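Local coordinates for endonuclease II (Enterobacteria phage t4, PDB 2WSH), which nicks and cleaves cytosine-containing double-stranded DNA in a sequence-specific way, helping to degrade the host chromosome so that its nucleotides can be reused for phage DNA synthesis, at residues A[13-18]-A[130-135]; A[55-60]-A[119-124]. The protein carries 1 engineered substitution. All blocks are in the same frame, centred on the assembly; numbering follows the deposited sequence.

Contact 1: A[13-18]-A[130-135]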
loop_
_atom_site.group_PDB
_atom_site.type_symbol
_atom_site.label_atom_id
_atom_site.label_comp_id
_atom_site.label_asym_id
_atom_site.label_seq_id
_atom_site.Cartn_x
_atom_site.Cartn_y
_atom_site.Cartn_z
ATOM N N THR A 13 11.909 21.895 5.035
ATOM C CA THR A 13 10.731 21.907 5.899
ATOM C C THR A 13 9.496 21.345 5.193
ATOM O O THR A 13 8.703 20.620 5.792
ATOM C CB THR A 13 10.433 23.323 6.444
ATOM O OG1 THR A 13 9.279 23.279 7.292
ATOM C CG2 THR A 13 10.184 24.305 5.306
ATOM N N GLU A 14 9.346 21.673 3.914
ATOM C CA GLU A 14 8.197 21.225 3.138
ATOM C C GLU A 14 8.206 19.710 2.925
ATOM O O GLU A 14 7.153 19.076 2.871
ATOM C CB GLU A 14 8.160 21.953 1.793
ATOM C CG GLU A 14 6.852 21.818 1.037
ATOM C CD GLU A 14 6.804 22.697 -0.202
ATOM O OE1 GLU A 14 5.844 22.564 -0.990
ATOM O OE2 GLU A 14 7.728 23.520 -0.386
ATOM N N TYR A 15 9.396 19.131 2.818
ATOM C CA TYR A 15 9.513 17.709 2.518
ATOM C C TYR A 15 10.241 16.929 3.599
ATOM O O TYR A 15 10.683 15.803 3.375
ATOM C CB TYR A 15 10.186 17.514 1.161
ATOM C CG TYR A 15 9.367 18.086 0.038
ATOM C CD1 TYR A 15 8.351 17.343 -0.549
ATOM C CD2 TYR A 15 9.582 19.379 -0.419
ATOM C CE1 TYR A 15 7.584 17.862 -1.568
ATOM C CE2 TYR A 15 8.819 19.907 -1.441
ATOM C CZ TYR A 15 7.820 19.144 -2.010
ATOM O OH TYR A 15 7.052 19.658 -3.028
ATOM N N SER A 16 10.355 17.538 4.772
ATOM C CA SER A 16 10.957 16.881 5.924
ATOM C C SER A 16 12.345 16.323 5.626
ATOM O O SER A 16 12.651 15.181 5.960
ATOM C CB SER A 16 10.040 15.779 6.458
ATOM O OG SER A 16 8.876 16.336 7.050
ATOM N N PHE A 17 13.183 17.132 4.989
ATOM C CA PHE A 17 14.591 16.790 4.871
ATOM C C PHE A 17 15.290 17.227 6.146
ATOM O O PHE A 17 15.155 18.368 6.578
ATOM C CB PHE A 17 15.228 17.475 3.661
ATOM C CG PHE A 17 14.979 16.768 2.358
ATOM C CD1 PHE A 17 15.836 15.767 1.924
ATOM C CD2 PHE A 17 13.900 17.112 1.560
ATOM C CE1 PHE A 17 15.614 15.117 0.723
ATOM C CE2 PHE A 17 13.670 16.465 0.357
ATOM C CZ PHE A 17 14.528 15.466 -0.060
ATOM N N ILE A 18 16.022 16.309 6.757
ATOM C CA ILE A 18 16.770 16.622 7.961
ATOM C C ILE A 18 18.259 16.630 7.634
ATOM O O ILE A 18 18.760 15.721 6.972
ATOM C CB ILE A 18 16.461 15.616 9.075
ATOM C CG1 ILE A 18 15.005 15.772 9.521
ATOM C CG2 ILE A 18 17.403 15.804 10.254
ATOM C CD1 ILE A 18 14.485 14.611 10.318
ATOM N N LYS A 130 12.073 15.646 -11.273
ATOM C CA LYS A 130 11.157 16.363 -12.157
ATOM C C LYS A 130 10.671 17.654 -11.503
ATOM O O LYS A 130 10.398 18.645 -12.182
ATOM C CB LYS A 130 9.963 15.480 -12.531
ATOM C CG LYS A 130 8.793 16.239 -13.139
ATOM C CD LYS A 130 7.571 15.347 -13.295
ATOM C CE LYS A 130 7.653 14.496 -14.552
ATOM N NZ LYS A 130 7.340 15.283 -15.779
ATOM N N LEU A 131 10.577 17.641 -10.178
ATOM C CA LEU A 131 10.070 18.791 -9.443
ATOM C C LEU A 131 11.073 19.943 -9.399
ATOM O O LEU A 131 10.724 21.091 -9.676
ATOM C CB LEU A 131 9.664 18.390 -8.022
ATOM C CG LEU A 131 9.023 19.480 -7.157
ATOM C CD1 LEU A 131 7.832 20.109 -7.866
ATOM C CD2 LEU A 131 8.605 18.920 -5.806
ATOM N N PHE A 132 12.319 19.633 -9.054
ATOM C CA PHE A 132 13.327 20.671 -8.839
ATOM C C PHE A 132 14.340 20.825 -9.975
ATOM O O PHE A 132 15.032 21.838 -10.051
ATOM C CB PHE A 132 14.075 20.424 -7.524
ATOM C CG PHE A 132 13.195 20.463 -6.312
ATOM C CD1 PHE A 132 12.458 21.597 -6.012
ATOM C CD2 PHE A 132 13.118 19.373 -5.460
ATOM C CE1 PHE A 132 11.648 21.639 -4.891
ATOM C CE2 PHE A 132 12.313 19.408 -4.337
ATOM C CZ PHE A 132 11.574 20.543 -4.054
ATOM N N ASN A 133 14.434 19.828 -10.849
ATOM C CA ASN A 133 15.478 19.830 -11.872
ATOM C C ASN A 133 16.835 20.216 -11.287
ATOM O O ASN A 133 17.460 21.170 -11.755
ATOM C CB ASN A 133 15.134 20.812 -12.997
ATOM C CG ASN A 133 13.872 20.432 -13.743
ATOM O OD1 ASN A 133 13.803 19.380 -14.383
ATOM N ND2 ASN A 133 12.865 21.296 -13.672
ATOM N N PRO A 134 17.298 19.486 -10.260
ATOM C CA PRO A 134 18.593 19.853 -9.682
ATOM C C PRO A 134 19.675 19.798 -10.756
ATOM O O PRO A 134 19.629 18.921 -11.612
ATOM C CB PRO A 134 18.830 18.773 -8.619
ATOM C CG PRO A 134 17.483 18.148 -8.382
ATOM C CD PRO A 134 16.762 18.242 -9.683
ATOM N N PRO A 135 20.638 20.730 -10.711
ATOM C CA PRO A 135 21.659 20.907 -11.751
ATOM C C PRO A 135 22.500 19.656 -11.987
ATOM O O PRO A 135 22.855 19.349 -13.128
ATOM C CB PRO A 135 22.545 22.022 -11.181
ATOM C CG PRO A 135 21.683 22.728 -10.194
ATOM C CD PRO A 135 20.828 21.666 -9.592
#

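Contact 2: A[55-60]-A[119-124]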
loop_
_atom_site.group_PDB
_atom_site.type_symbol
_atom_site.label_atom_id
_atom_site.label_comp_id
_atom_site.label_asym_id
_atom_site.label_seq_id
_atom_site.Cartn_x
_atom_site.Cartn_y
_atom_site.Cartn_z
ATOM N N ILE A 55 19.636 15.471 -6.147
ATOM C CA ILE A 55 18.792 14.528 -5.426
ATOM C C ILE A 55 19.263 13.115 -5.738
ATOM O O ILE A 55 19.302 12.710 -6.900
ATOM C CB ILE A 55 17.315 14.647 -5.847
ATOM C CG1 ILE A 55 16.705 15.944 -5.318
ATOM C CG2 ILE A 55 16.515 13.448 -5.337
ATOM C CD1 ILE A 55 16.465 15.933 -3.826
ATOM N N GLY A 56 19.643 12.374 -4.703
ATOM C CA GLY A 56 20.058 10.996 -4.871
ATOM C C GLY A 56 19.213 10.045 -4.047
ATOM O O GLY A 56 18.415 10.474 -3.218
ATOM N N LYS A 57 19.380 8.751 -4.282
ATOM C CA LYS A 57 18.761 7.744 -3.428
ATOM C C LYS A 57 19.830 6.747 -3.013
ATOM O O LYS A 57 20.791 6.528 -3.750
ATOM C CB LYS A 57 17.621 7.039 -4.161
ATOM C CG LYS A 57 18.060 6.270 -5.395
ATOM C CD LYS A 57 16.864 5.702 -6.147
ATOM C CE LYS A 57 17.303 4.892 -7.365
ATOM N NZ LYS A 57 16.140 4.479 -8.203
ATOM N N THR A 58 19.674 6.150 -1.833
ATOM C CA THR A 58 20.672 5.208 -1.328
ATOM C C THR A 58 20.128 4.259 -0.260
ATOM O O THR A 58 19.262 4.626 0.536
ATOM C CB THR A 58 21.905 5.938 -0.767
ATOM O OG1 THR A 58 22.902 4.982 -0.381
ATOM C CG2 THR A 58 21.527 6.784 0.440
ATOM N N LYS A 59 20.649 3.035 -0.254
ATOM C CA LYS A 59 20.309 2.053 0.771
ATOM C C LYS A 59 21.101 2.322 2.050
ATOM O O LYS A 59 20.770 1.800 3.115
ATOM C CB LYS A 59 20.622 0.638 0.275
ATOM C CG LYS A 59 19.791 0.164 -0.907
ATOM C CD LYS A 59 20.491 -0.997 -1.609
ATOM C CE LYS A 59 19.732 -1.480 -2.841
ATOM N NZ LYS A 59 18.775 -2.584 -2.536
ATOM N N ASN A 60 22.146 3.140 1.937
ATOM C CA ASN A 60 23.090 3.347 3.032
ATOM C C ASN A 60 23.840 4.671 2.896
ATOM O O ASN A 60 24.830 4.767 2.168
ATOM C CB ASN A 60 24.078 2.177 3.083
ATOM C CG ASN A 60 24.987 2.223 4.293
ATOM O OD1 ASN A 60 25.268 3.289 4.841
ATOM N ND2 ASN A 60 25.472 1.059 4.705
ATOM N N ALA A 119 10.632 -0.205 -2.695
ATOM C CA ALA A 119 11.263 0.803 -1.858
ATOM C C ALA A 119 10.799 2.152 -2.381
ATOM O O ALA A 119 10.955 2.447 -3.565
ATOM C CB ALA A 119 12.776 0.690 -1.934
ATOM N N THR A 120 10.218 2.969 -1.510
ATOM C CA THR A 120 9.618 4.221 -1.959
ATOM C C THR A 120 10.643 5.224 -2.495
ATOM O O THR A 120 10.281 6.138 -3.231
ATOM C CB THR A 120 8.755 4.888 -0.866
ATOM O OG1 THR A 120 9.580 5.246 0.247
ATOM C CG2 THR A 120 7.654 3.945 -0.406
ATOM N N ILE A 121 11.915 5.067 -2.132
ATOM C CA ILE A 121 12.944 5.911 -2.738
ATOM C C ILE A 121 12.888 5.772 -4.256
ATOM O O ILE A 121 13.121 6.736 -4.981
ATOM C CB ILE A 121 14.372 5.572 -2.257
ATOM C CG1 ILE A 121 14.681 4.089 -2.484
ATOM C CG2 ILE A 121 14.549 5.946 -0.794
ATOM C CD1 ILE A 121 16.142 3.736 -2.299
ATOM N N ASP A 122 12.568 4.571 -4.727
ATOM C CA ASP A 122 12.476 4.312 -6.159
ATOM C C ASP A 122 11.334 5.092 -6.796
ATOM O O ASP A 122 11.376 5.409 -7.985
ATOM C CB ASP A 122 12.306 2.817 -6.428
ATOM C CG ASP A 122 13.597 2.050 -6.269
ATOM O OD1 ASP A 122 14.668 2.691 -6.239
ATOM O OD2 ASP A 122 13.542 0.806 -6.177
ATOM N N LEU A 123 10.321 5.399 -5.994
ATOM C CA LEU A 123 9.165 6.161 -6.458
ATOM C C LEU A 123 9.378 7.666 -6.332
ATOM O O LEU A 123 8.872 8.441 -7.140
ATOM C CB LEU A 123 7.924 5.788 -5.648
ATOM C CG LEU A 123 7.343 4.383 -5.789
ATOM C CD1 LEU A 123 6.148 4.229 -4.856
ATOM C CD2 LEU A 123 6.949 4.114 -7.232
ATOM N N GLU A 124 10.116 8.074 -5.305
ATOM C CA GLU A 124 10.226 9.488 -4.965
ATOM C C GLU A 124 11.318 10.224 -5.740
ATOM O O GLU A 124 11.129 11.369 -6.145
ATOM C CB GLU A 124 10.439 9.661 -3.459
ATOM C CG GLU A 124 9.209 9.347 -2.622
ATOM C CD GLU A 124 9.263 9.980 -1.247
ATOM O OE1 GLU A 124 10.303 10.582 -0.907
ATOM O OE2 GLU A 124 8.265 9.879 -0.507
HETATM O O HOH W 1 13.947 5.206 -9.537
#

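Contact 1: A[13-18]-A[130-135]
Tyr15, the first residue beyond helix 8-14, reaches across to Leu131 and Phe132 in the last turn of helix 121-132. The aromatic part is an offset edge-to-face pair: the ring planes stand at 89°, the centroids lie 6.0 Å apart, and the edge of Phe132 is directed at the face of Tyr15. The rings come closest at Phe132 CZ and Tyr15 CE2, 3.8 Å apart. The aliphatic part is one methyl of Leu131: CG is anti to the backbone N (chi1 -176°), and from there CD2 extends to the hydroxyl end of the tyrosine, 3.3 Å from Tyr15 OH and 3.9 Å from Tyr15 CZ. Within helix 121-132 itself, Leu131 CG also lies 4.0 Å above the centre of the Phe132 ring, so the ring has leucine over one face and tyrosine at its edge. Further aromatics extend the cluster: Phe128 meets Tyr15 edge-to-face, as His6 meets Phe132. Glu112 of the third subunit packs on Tyr15, at a subunit interface. The contact packs N-terminal helix 8-14 on the end of helix 121-132 of the GIY-YIG domain. With the nearest CA atoms (Tyr15 and Leu131) 12.0 Å apart, side chains alone cross the gap, a phenyl edge directed at the phenol's face and a methyl against its oxygen end, so dispersion and the weak electrostatics of perpendicular rings join the two helices.

Contact 2: A[55-60]-A[119-124]
Lys57, in strand 51-58, lies over the first turn of helix 121-132 and meets it with both ends of its side chain. It directly follows Ile55 and Gly56, the last two residues of the YIG signature of the GIY-YIG family, so the contact packs the YIG strand on the start of this helix. The close-packed part is apolar and sits at the root of the lysine: Lys57 CB is 4.0 Å from Ile121 CB and 4.1 Å from Ile121 CD1, where the CA atoms of the two residues come within 6.1 Å. Ile121 CG1 stands between the backbone N and the carbonyl carbon (chi1 55°), and its chain continues extended to CD1, which ends near the backbone of Thr58. Ile121 also packs on Cys104 of strand 97-111 and on Asn41, and is buried.

The outer part is polar, with an ion pair and a water in place of close apolar packing. The lysine chain, extended beyond CG, carries NZ to Asp122, whose side chain crosses the lysine at about a right angle. Lys57 NZ donates to Asp122 OD1 at 3.0 Å in a salt bridge, approaching from above the carboxylate, 39° out of its plane. A water joins the same two residues by another route, accepting from Lys57 NZ at 2.7 Å and donating to the main-chain Asp122 O at 3.0 Å. Thr58 points away from the helix; its OG1 accepts from Asn60 N at 3.1 Å in an ST turn, and Asn60 N-caps helix 61-73.

The same lysine thus supplies methylene to the core and charge to the surface. Its ammonium is gripped by a carboxylate and a water together, which probably restricts its movement, and the positive charge probably favours the ionised form of Asp122.

In the fold
From the N terminus the chain runs through helix 8-14 into residues 13-18, then on through strand 18-23 and the GIY-YIG region to helix 121-132, whose end at 130-135 closes the wide loop of contact 1. Contact 2 is nested inside it: strand 51-58 meets the start of that helix after helices 61-73 and 82-92 and the long hairpin 97-119. Helix 121-132 is therefore held at both ends, by the N-terminal helix end at one and the sheet at the other. The centres of the two contacts lie about 13 Å apart, and the contacts touch where Pro134 CG packs on Ile55 CG1 at 3.9 Å. Both also reach the third subunit of the tetramer.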